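Local coordinates for NK CELL activating receptor (Homo sapiens, PDB 1HKF), which is an activating receptor of natural killer cells that may help them lyse tumour cells, represented here by its extracellular immunoglobulin V-type domain, at residues A[40-45]-A[104-109]; A[59-64]-A[75-80]; A[99-104]-A[115-120]. One frame throughout, in Å; residues are numbered along the deposited sequence.

Overall arrangement
From the N terminus the chain first runs through strands 18-22 and 28-33 and then reaches residues 40-45, which open the large loop that contact 1 closes at residues 104-109. Within that loop lies contact 2, a short closure from 59-64 to 75-80 that joins the edges of the two sheets of the V-set sandwich. Contact 3, the hairpin of 99-104 and 115-120, begins before contact 1 has closed; the two cross and share Tyr-104. Contacts 1 and 3 are tied together in one sheet by strand 97-104, while Tyr-41 and Lys-44 of contact 1 reach Asp-77 of contact 2. Contacts 2 and 3 do not touch.

Contact 1. Residues A[40-45]-A[104-109]; sequences LYEKKG and YRPSDN
Tyr-104 and Lys-43 are joined through their backbones: Tyr-104 N donates to Lys-43 O over 3.0 Å, almost perfectly straight at 175°. Beside this bond a water takes the N-H of Lys-43 and donates a hydrogen bond to Tyr-104 O, so the two chains are spanned by solvent where they begin to part. The aromatic ring of Tyr-104 turns its edge to the opposing backbone, with CD2 3.4 Å from Lys-43 O and CE2 4.0 Å from Gly-45 N. Glycine suits this place because, lacking a side chain, it lets the ring come close alongside the main chain.

Glu-42 lies next in line. Its CB is 3.1 Å from Tyr-104 O, and with CG opposite the carbonyl carbon (chi1 -64°) the extended chain runs beside Arg-105, both pointing the same way. The pairing is not a salt bridge, since Glu-42 OE2 stays 5.0 Å from Arg-105 NE; OE2 bonds instead to Ser-112 OG, and Arg-105 NH1 to Ser-110 OG. Pro-106, a rigid apolar residue at the turn, sets its CG 3.5 Å from Tyr-41 O and also meets Leu-40.

Farther out, Lys-44 NZ folds back to Glu-42 O at 2.7 Å, in the carbonyl plane, and forms a salt bridge with Asp-77, which also bonds Tyr-41 OH. Opposite charge thus probably steadies the lysine and, through its bond to Glu-42 O, the extended backbone leading into strand 43-49.

The contact lies where the loops equivalent to CDR1 and CDR3 of antibody V domains join strands 43-49 and 97-104. At this end of the sandwich strand 43-49 lies between 97-104 and 54-61, and the Tyr-104 side chain reaches Val-111 of strand 111-121 and Arg-57 of strand 54-61.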
loop_
_atom_site.group_PDB
_atom_site.type_symbol
_atom_site.label_atom_id
_atom_site.label_comp_id
_atom_site.label_asym_id
_atom_site.label_seq_id
_atom_site.Cartn_x
_atom_site.Cartn_y
_atom_site.Cartn_z
ATOM N N LEU A 40 19.725 -7.101 20.075
ATOM C CA LEU A 40 20.100 -5.742 19.676
ATOM C C LEU A 40 19.063 -5.091 18.697
ATOM O O LEU A 40 18.578 -5.757 17.754
ATOM C CB LEU A 40 21.501 -5.777 19.063
ATOM C CG LEU A 40 22.630 -5.648 20.089
ATOM C CD1 LEU A 40 23.980 -5.504 19.415
ATOM C CD2 LEU A 40 22.372 -4.419 20.911
ATOM N N TYR A 41 18.731 -3.815 18.912
ATOM C CA TYR A 41 17.743 -3.171 18.051
ATOM C C TYR A 41 18.289 -2.154 17.082
ATOM O O TYR A 41 18.897 -1.168 17.469
ATOM C CB TYR A 41 16.605 -2.488 18.832
ATOM C CG TYR A 41 15.496 -1.935 17.898
ATOM C CD1 TYR A 41 15.389 -0.569 17.624
ATOM C CD2 TYR A 41 14.593 -2.794 17.275
ATOM C CE1 TYR A 41 14.411 -0.078 16.754
ATOM C CE2 TYR A 41 13.610 -2.321 16.400
ATOM C CZ TYR A 41 13.533 -0.961 16.154
ATOM O OH TYR A 41 12.577 -0.501 15.329
ATOM N N GLU A 42 18.004 -2.383 15.808
ATOM C CA GLU A 42 18.426 -1.486 14.744
ATOM C C GLU A 42 17.325 -0.487 14.363
ATOM O O GLU A 42 16.204 -0.885 13.965
ATOM C CB GLU A 42 18.809 -2.307 13.518
ATOM C CG GLU A 42 20.044 -3.262 13.700
ATOM C CD GLU A 42 20.420 -3.967 12.377
ATOM O OE1 GLU A 42 19.711 -4.935 11.944
ATOM O OE2 GLU A 42 21.408 -3.531 11.748
ATOM N N LYS A 43 17.610 0.801 14.478
ATOM C CA LYS A 43 16.613 1.766 14.056
ATOM C C LYS A 43 16.298 1.591 12.548
ATOM O O LYS A 43 17.177 1.231 11.751
ATOM C CB LYS A 43 17.102 3.166 14.342
ATOM C CG LYS A 43 17.229 3.326 15.822
ATOM C CD LYS A 43 17.644 4.711 16.197
ATOM C CE LYS A 43 17.616 4.806 17.726
ATOM N NZ LYS A 43 17.749 6.262 18.079
ATOM N N LYS A 44 15.047 1.834 12.166
ATOM C CA LYS A 44 14.629 1.669 10.759
ATOM C C LYS A 44 14.279 3.053 10.275
ATOM O O LYS A 44 13.697 3.848 11.038
ATOM C CB LYS A 44 13.419 0.738 10.719
ATOM C CG LYS A 44 13.608 -0.610 11.504
ATOM C CD LYS A 44 14.771 -1.418 10.917
ATOM C CE LYS A 44 14.810 -2.851 11.430
ATOM N NZ LYS A 44 14.757 -2.867 12.951
ATOM N N GLY A 45 14.632 3.391 9.035
ATOM C CA GLY A 45 14.324 4.741 8.558
ATOM C C GLY A 45 13.886 4.703 7.110
ATOM O O GLY A 45 14.159 3.736 6.390
ATOM N N TYR A 104 19.864 0.879 10.496
ATOM C CA TYR A 104 21.046 1.433 11.188
ATOM C C TYR A 104 21.528 0.599 12.385
ATOM O O TYR A 104 20.729 0.168 13.231
ATOM C CB TYR A 104 20.728 2.842 11.682
ATOM C CG TYR A 104 20.222 3.756 10.603
ATOM C CD1 TYR A 104 21.118 4.452 9.789
ATOM C CD2 TYR A 104 18.840 3.914 10.371
ATOM C CE1 TYR A 104 20.661 5.280 8.767
ATOM C CE2 TYR A 104 18.363 4.736 9.343
ATOM C CZ TYR A 104 19.281 5.413 8.544
ATOM O OH TYR A 104 18.831 6.205 7.516
ATOM N N ARG A 105 22.835 0.386 12.462
ATOM C CA ARG A 105 23.461 -0.399 13.544
ATOM C C ARG A 105 23.557 0.413 14.862
ATOM O O ARG A 105 23.757 1.636 14.833
ATOM C CB ARG A 105 24.852 -0.941 13.079
ATOM C CG ARG A 105 24.826 -1.919 11.889
ATOM C CD ARG A 105 26.120 -2.728 11.787
ATOM N NE ARG A 105 26.259 -3.461 10.519
ATOM C CZ ARG A 105 26.690 -2.920 9.380
ATOM N NH1 ARG A 105 27.038 -1.637 9.343
ATOM N NH2 ARG A 105 26.772 -3.654 8.287
ATOM N N PRO A 106 23.412 -0.290 15.989
ATOM C CA PRO A 106 23.464 0.426 17.286
ATOM C C PRO A 106 24.748 1.135 17.502
ATOM O O PRO A 106 24.864 2.349 17.684
ATOM C CB PRO A 106 23.195 -0.684 18.303
ATOM C CG PRO A 106 22.367 -1.679 17.561
ATOM C CD PRO A 106 22.934 -1.737 16.170
ATOM N N SER A 107 25.721 0.244 17.447
ATOM C CA SER A 107 27.111 0.489 17.607
ATOM C C SER A 107 27.588 1.758 16.958
ATOM O O SER A 107 28.288 2.551 17.600
ATOM C CB SER A 107 27.901 -0.728 17.115
ATOM O OG SER A 107 28.371 -0.535 15.792
ATOM N N ASP A 108 27.243 2.016 15.703
ATOM C CA ASP A 108 27.771 3.265 15.152
ATOM C C ASP A 108 26.857 4.005 14.154
ATOM O O ASP A 108 27.307 4.942 13.481
ATOM C CB ASP A 108 29.111 2.965 14.475
ATOM C CG ASP A 108 28.974 2.026 13.291
ATOM O OD1 ASP A 108 27.868 1.511 13.038
ATOM O OD2 ASP A 108 30.002 1.802 12.610
ATOM N N ASN A 109 25.597 3.579 14.034
ATOM C CA ASN A 109 24.678 4.206 13.114
ATOM C C ASN A 109 25.073 3.951 11.667
ATOM O O ASN A 109 24.696 4.689 10.787
ATOM C CB ASN A 109 24.601 5.711 13.373
ATOM C CG ASN A 109 23.230 6.262 13.048
ATOM O OD1 ASN A 109 22.234 5.720 13.540
ATOM N ND2 ASN A 109 23.154 7.316 12.198
HETATM O O HOH W 1 20.379 1.785 15.434
#

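Contact 2. Residues A[59-64]-A[75-80]; sequences VTSSKP and IWDDPD
At one edge of the V-set sandwich, where strand 54-61 of one sheet runs beside strand 73-78 of the other, Val-59 and Ser-61 face Ile-75 and Asp-77, with Pro-64 meeting Pro-79 beyond. The strand segments pass 7.1 Å apart at 21°, nearly parallel yet too far for direct backbone pairing, so side chains and one water fill the gap.

Ile-75 carries the apolar part. Its CD1 ends 3.9 Å from Val-59 CG1, and its other branch, CG2, meets Ser-61 CB at 3.8 Å. A branched aliphatic residue is apt here, for one arm serves each neighbour while the same side chain packs inward on Phe-84 and Val-86 of strand 83-88.

Ser-61 adds the polar link. With OG directed away from its own backbone N (chi1 179°), the hydroxyl reaches a water at 2.8 Å, and that water accepts the N-H of Asp-77 at 3.0 Å; this small side chain also hydrogen-bonds Tyr-41 OH. The buried Asp-77 carboxylate has several partners: besides Lys-44 and Tyr-41, its OD1 bonds Tyr-34 OH, and together they would favour its negative charge.

Where both strands give way to loops, two prolines press together, Pro-64 CB lying 3.7 Å from Pro-79 CD. Proline, with no N-H to offer a sheet partner, suits a place where the chain leaves a strand. Just before Pro-79, Asp-78, salt-bridged to Arg-65, starts an Asx turn: its OD1 accepts from Asp-80 N at 3.0 Å, approached from above the carboxylate plane.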
loop_
_atom_site.group_PDB
_atom_site.type_symbol
_atom_site.label_atom_id
_atom_site.label_comp_id
_atom_site.label_asym_id
_atom_site.label_seq_id
_atom_site.Cartn_x
_atom_site.Cartn_y
_atom_site.Cartn_z
ATOM N N VAL A 59 10.869 9.541 8.275
ATOM C CA VAL A 59 10.306 8.900 9.428
ATOM C C VAL A 59 11.308 7.798 9.876
ATOM O O VAL A 59 12.008 7.200 9.036
ATOM C CB VAL A 59 8.912 8.327 9.081
ATOM C CG1 VAL A 59 9.008 7.345 7.953
ATOM C CG2 VAL A 59 8.293 7.657 10.294
ATOM N N THR A 60 11.333 7.544 11.190
ATOM C CA THR A 60 12.232 6.589 11.829
ATOM C C THR A 60 11.567 5.796 12.939
ATOM O O THR A 60 10.810 6.357 13.718
ATOM C CB THR A 60 13.407 7.330 12.501
ATOM O OG1 THR A 60 13.988 8.242 11.566
ATOM C CG2 THR A 60 14.502 6.322 12.959
ATOM N N SER A 61 11.837 4.494 12.998
ATOM C CA SER A 61 11.331 3.642 14.081
ATOM C C SER A 61 12.532 3.489 15.015
ATOM O O SER A 61 13.538 2.881 14.609
ATOM C CB SER A 61 10.989 2.264 13.583
ATOM O OG SER A 61 10.520 1.476 14.658
ATOM N N SER A 62 12.424 4.033 16.231
ATOM C CA SER A 62 13.494 4.006 17.224
ATOM C C SER A 62 13.399 2.860 18.215
ATOM O O SER A 62 14.380 2.528 18.868
ATOM C CB SER A 62 13.533 5.348 17.986
ATOM O OG SER A 62 13.969 6.396 17.105
ATOM N N LYS A 63 12.204 2.280 18.349
ATOM C CA LYS A 63 11.974 1.158 19.246
ATOM C C LYS A 63 11.034 0.188 18.538
ATOM O O LYS A 63 10.228 0.588 17.729
ATOM C CB LYS A 63 11.374 1.654 20.565
ATOM C CG LYS A 63 12.378 2.401 21.354
ATOM C CD LYS A 63 11.969 2.488 22.779
ATOM C CE LYS A 63 11.250 3.762 23.061
ATOM N NZ LYS A 63 11.702 4.095 24.432
ATOM N N PRO A 64 11.143 -1.108 18.832
ATOM C CA PRO A 64 10.278 -2.089 18.169
ATOM C C PRO A 64 8.777 -1.974 18.462
ATOM O O PRO A 64 8.392 -1.566 19.553
ATOM C CB PRO A 64 10.862 -3.426 18.615
ATOM C CG PRO A 64 11.471 -3.118 19.958
ATOM C CD PRO A 64 12.043 -1.722 19.833
ATOM N N ILE A 75 5.918 4.099 10.285
ATOM C CA ILE A 75 6.604 2.833 10.134
ATOM C C ILE A 75 6.084 1.900 11.207
ATOM O O ILE A 75 5.822 2.310 12.306
ATOM C CB ILE A 75 8.182 2.945 10.314
ATOM C CG1 ILE A 75 8.828 3.521 9.060
ATOM C CG2 ILE A 75 8.816 1.549 10.584
ATOM C CD1 ILE A 75 10.312 3.889 9.232
ATOM N N TRP A 76 5.883 0.647 10.871
ATOM C CA TRP A 76 5.547 -0.258 11.907
ATOM C C TRP A 76 6.672 -1.275 11.745
ATOM O O TRP A 76 6.814 -1.867 10.664
ATOM C CB TRP A 76 4.205 -0.964 11.705
ATOM C CG TRP A 76 4.027 -2.038 12.738
ATOM C CD1 TRP A 76 4.185 -3.374 12.559
ATOM C CD2 TRP A 76 3.707 -1.854 14.129
ATOM N NE1 TRP A 76 3.978 -4.050 13.753
ATOM C CE2 TRP A 76 3.678 -3.133 14.727
ATOM C CE3 TRP A 76 3.432 -0.728 14.923
ATOM C CZ2 TRP A 76 3.375 -3.323 16.078
ATOM C CZ3 TRP A 76 3.125 -0.915 16.277
ATOM C CH2 TRP A 76 3.097 -2.204 16.831
ATOM N N ASP A 77 7.469 -1.471 12.798
ATOM C CA ASP A 77 8.556 -2.454 12.721
ATOM C C ASP A 77 8.452 -3.507 13.784
ATOM O O ASP A 77 8.316 -3.209 14.973
ATOM C CB ASP A 77 9.896 -1.758 12.839
ATOM C CG ASP A 77 11.046 -2.732 12.909
ATOM O OD1 ASP A 77 10.992 -3.717 12.155
ATOM O OD2 ASP A 77 11.991 -2.492 13.718
ATOM N N ASP A 78 8.507 -4.758 13.376
ATOM C CA ASP A 78 8.463 -5.806 14.359
ATOM C C ASP A 78 9.526 -6.849 14.043
ATOM O O ASP A 78 9.336 -7.658 13.145
ATOM C CB ASP A 78 7.096 -6.500 14.424
ATOM C CG ASP A 78 7.064 -7.607 15.511
ATOM O OD1 ASP A 78 8.095 -7.792 16.234
ATOM O OD2 ASP A 78 6.031 -8.295 15.652
ATOM N N PRO A 79 10.643 -6.874 14.828
ATOM C CA PRO A 79 11.758 -7.817 14.654
ATOM C C PRO A 79 11.340 -9.264 14.668
ATOM O O PRO A 79 11.940 -10.084 13.987
ATOM C CB PRO A 79 12.686 -7.470 15.806
ATOM C CG PRO A 79 12.524 -6.037 15.919
ATOM C CD PRO A 79 11.000 -5.861 15.832
ATOM N N ASP A 80 10.317 -9.598 15.442
ATOM C CA ASP A 80 9.835 -10.976 15.482
ATOM C C ASP A 80 9.304 -11.374 14.136
ATOM O O ASP A 80 9.272 -12.568 13.830
ATOM C CB ASP A 80 8.688 -11.146 16.470
ATOM C CG ASP A 80 9.111 -10.918 17.918
ATOM O OD1 ASP A 80 10.289 -11.225 18.256
ATOM O OD2 ASP A 80 8.248 -10.452 18.712
HETATM O O HOH W 2 7.861 0.546 15.009
#

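Contact 3. Residues A[99-104]-A[115-120]; sequences YWCRIY and VRFYLV
The indole of Trp-100 is flanked on its two faces by arginine side chains in the hairpin of strands 97-104 and 111-121, the F and G strands of a V-set immunoglobulin domain. On one face lies Arg-102 NH2, toward the rim; on the opposite face Arg-116 lays its aliphatic stem, with CB 3.6 Å from the centroid of the six-membered ring and only 1° off the normal, a CH-pi contact. Arginine suits this place because its methylenes cover the ring while its far end reaches Glu-49: with CG opposite the backbone N (chi1 -162°) and the chain extended, NE salt-bridges Glu-49 OE1, which also takes the N-H of Trp-100 NE1.

On the other side of the sheet the Phe-117 ring offers its edge to Cys-101 SG, which lies in the ring plane 5.4 Å from the ring centroid. This sulfur, also against Val-115 CB, belongs to the disulfide with Cys-32 that joins the two sheets, so the apolar Val-115 and Phe-117 are fitting neighbours for it. Tyr-99 touches Leu-119 CB obliquely through CE1, and its OH bonds to Asp-95 O four residues earlier, the tyrosine corner familiar in immunoglobulin domains.

The backbones pair antiparallel from Tyr-99 to Cys-101 against Phe-117 to Val-115. Tyr-99 with Phe-117 and Cys-101 with Val-115 are hydrogen-bonded pairs, the first with Phe-117 N to Tyr-99 O at 2.7 Å. Between them Trp-100 and Arg-116 form a non-hydrogen-bonded pair, where Trp-100 CA comes within 3.0 Å of Val-115 O in a CA-H...O contact.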
loop_
_atom_site.group_PDB
_atom_site.type_symbol
_atom_site.label_atom_id
_atom_site.label_comp_id
_atom_site.label_asym_id
_atom_site.label_seq_id
_atom_site.Cartn_x
_atom_site.Cartn_y
_atom_site.Cartn_z
ATOM N N TYR A 99 13.785 6.984 -3.093
ATOM C CA TYR A 99 13.695 6.797 -1.647
ATOM C C TYR A 99 14.510 5.569 -1.264
ATOM O O TYR A 99 14.780 4.705 -2.096
ATOM C CB TYR A 99 12.228 6.484 -1.229
ATOM C CG TYR A 99 11.226 7.637 -1.344
ATOM C CD1 TYR A 99 10.702 8.022 -2.570
ATOM C CD2 TYR A 99 10.856 8.353 -0.225
ATOM C CE1 TYR A 99 9.828 9.112 -2.682
ATOM C CE2 TYR A 99 9.967 9.457 -0.301
ATOM C CZ TYR A 99 9.460 9.831 -1.542
ATOM O OH TYR A 99 8.606 10.938 -1.618
ATOM N N TRP A 100 14.838 5.466 0.012
ATOM C CA TRP A 100 15.537 4.292 0.540
ATOM C C TRP A 100 14.934 3.943 1.879
ATOM O O TRP A 100 14.626 4.826 2.669
ATOM C CB TRP A 100 17.004 4.574 0.884
ATOM C CG TRP A 100 17.924 4.934 -0.226
ATOM C CD1 TRP A 100 18.038 6.146 -0.826
ATOM C CD2 TRP A 100 18.903 4.093 -0.809
ATOM N NE1 TRP A 100 19.040 6.112 -1.752
ATOM C CE2 TRP A 100 19.590 4.856 -1.760
ATOM C CE3 TRP A 100 19.277 2.753 -0.613
ATOM C CZ2 TRP A 100 20.645 4.329 -2.530
ATOM C CZ3 TRP A 100 20.326 2.222 -1.375
ATOM C CH2 TRP A 100 20.994 3.012 -2.323
ATOM N N CYS A 101 14.755 2.660 2.121
ATOM C CA CYS A 101 14.382 2.258 3.449
ATOM C C CYS A 101 15.809 1.829 3.976
ATOM O O CYS A 101 16.564 1.151 3.274
ATOM C CB CYS A 101 13.377 1.111 3.432
ATOM S SG CYS A 101 14.074 -0.383 2.761
ATOM N N ARG A 102 16.204 2.347 5.143
ATOM C CA ARG A 102 17.507 2.041 5.721
ATOM C C ARG A 102 17.409 1.436 7.120
ATOM O O ARG A 102 16.455 1.678 7.846
ATOM C CB ARG A 102 18.361 3.289 5.748
ATOM C CG ARG A 102 18.874 3.663 4.396
ATOM C CD ARG A 102 19.588 4.996 4.411
ATOM N NE ARG A 102 20.237 5.202 3.126
ATOM C CZ ARG A 102 20.820 6.335 2.760
ATOM N NH1 ARG A 102 20.835 7.378 3.584
ATOM N NH2 ARG A 102 21.396 6.418 1.564
ATOM N N ILE A 103 18.389 0.620 7.472
ATOM C CA ILE A 103 18.460 -0.080 8.759
ATOM C C ILE A 103 19.855 0.276 9.308
ATOM O O ILE A 103 20.864 0.032 8.639
ATOM C CB ILE A 103 18.340 -1.586 8.531
ATOM C CG1 ILE A 103 17.089 -1.869 7.717
ATOM C CG2 ILE A 103 18.334 -2.307 9.828
ATOM C CD1 ILE A 103 16.821 -3.333 7.463
ATOM N N TYR A 104 19.864 0.879 10.496
ATOM C CA TYR A 104 21.046 1.433 11.188
ATOM C C TYR A 104 21.528 0.599 12.385
ATOM O O TYR A 104 20.729 0.168 13.231
ATOM C CB TYR A 104 20.728 2.842 11.682
ATOM C CG TYR A 104 20.222 3.756 10.603
ATOM C CD1 TYR A 104 21.118 4.452 9.789
ATOM C CD2 TYR A 104 18.840 3.914 10.371
ATOM C CE1 TYR A 104 20.661 5.280 8.767
ATOM C CE2 TYR A 104 18.363 4.736 9.343
ATOM C CZ TYR A 104 19.281 5.413 8.544
ATOM O OH TYR A 104 18.831 6.205 7.516
ATOM N N VAL A 115 17.560 -0.362 0.742
ATOM C CA VAL A 115 16.941 -0.693 -0.541
ATOM C C VAL A 115 16.496 0.626 -1.151
ATOM O O VAL A 115 15.886 1.461 -0.478
ATOM C CB VAL A 115 15.737 -1.647 -0.366
ATOM C CG1 VAL A 115 15.152 -2.028 -1.730
ATOM C CG2 VAL A 115 16.191 -2.920 0.365
ATOM N N ARG A 116 16.853 0.827 -2.420
ATOM C CA ARG A 116 16.504 2.045 -3.135
ATOM C C ARG A 116 15.221 1.796 -3.941
ATOM O O ARG A 116 15.043 0.707 -4.544
ATOM C CB ARG A 116 17.618 2.439 -4.101
ATOM C CG ARG A 116 17.547 3.867 -4.560
ATOM C CD ARG A 116 18.482 4.126 -5.765
ATOM N NE ARG A 116 18.728 5.569 -5.925
ATOM C CZ ARG A 116 19.046 6.137 -7.085
ATOM N NH1 ARG A 116 19.171 5.381 -8.174
ATOM N NH2 ARG A 116 19.182 7.462 -7.174
ATOM N N PHE A 117 14.347 2.808 -3.947
ATOM C CA PHE A 117 13.066 2.708 -4.666
ATOM C C PHE A 117 12.879 3.965 -5.461
ATOM O O PHE A 117 13.427 5.006 -5.088
ATOM C CB PHE A 117 11.870 2.608 -3.697
ATOM C CG PHE A 117 11.853 1.352 -2.874
ATOM C CD1 PHE A 117 12.484 1.308 -1.622
ATOM C CD2 PHE A 117 11.230 0.220 -3.342
ATOM C CE1 PHE A 117 12.474 0.114 -0.871
ATOM C CE2 PHE A 117 11.231 -0.954 -2.592
ATOM C CZ PHE A 117 11.857 -0.999 -1.355
ATOM N N TYR A 118 12.138 3.849 -6.562
ATOM C CA TYR A 118 11.768 5.034 -7.352
ATOM C C TYR A 118 10.207 5.089 -7.288
ATOM O O TYR A 118 9.503 4.143 -7.757
ATOM C CB TYR A 118 12.199 4.944 -8.818
ATOM C CG TYR A 118 12.030 6.295 -9.499
ATOM C CD1 TYR A 118 12.763 7.387 -9.082
ATOM C CD2 TYR A 118 11.124 6.497 -10.505
ATOM C CE1 TYR A 118 12.588 8.645 -9.648
ATOM C CE2 TYR A 118 10.950 7.773 -11.096
ATOM C CZ TYR A 118 11.678 8.821 -10.658
ATOM O OH TYR A 118 11.534 10.077 -11.194
ATOM N N LEU A 119 9.694 6.128 -6.630
ATOM C CA LEU A 119 8.231 6.318 -6.499
ATOM C C LEU A 119 7.762 7.234 -7.586
ATOM O O LEU A 119 8.275 8.352 -7.745
ATOM C CB LEU A 119 7.822 7.004 -5.188
ATOM C CG LEU A 119 6.297 7.259 -4.950
ATOM C CD1 LEU A 119 5.533 5.950 -4.887
ATOM C CD2 LEU A 119 6.086 7.963 -3.633
ATOM N N VAL A 120 6.784 6.742 -8.330
ATOM C CA VAL A 120 6.175 7.522 -9.378
ATOM C C VAL A 120 4.719 7.758 -9.003
ATOM O O VAL A 120 3.934 6.820 -8.848
ATOM C CB VAL A 120 6.256 6.808 -10.698
ATOM C CG1 VAL A 120 5.602 7.696 -11.783
ATOM C CG2 VAL A 120 7.752 6.606 -11.052
#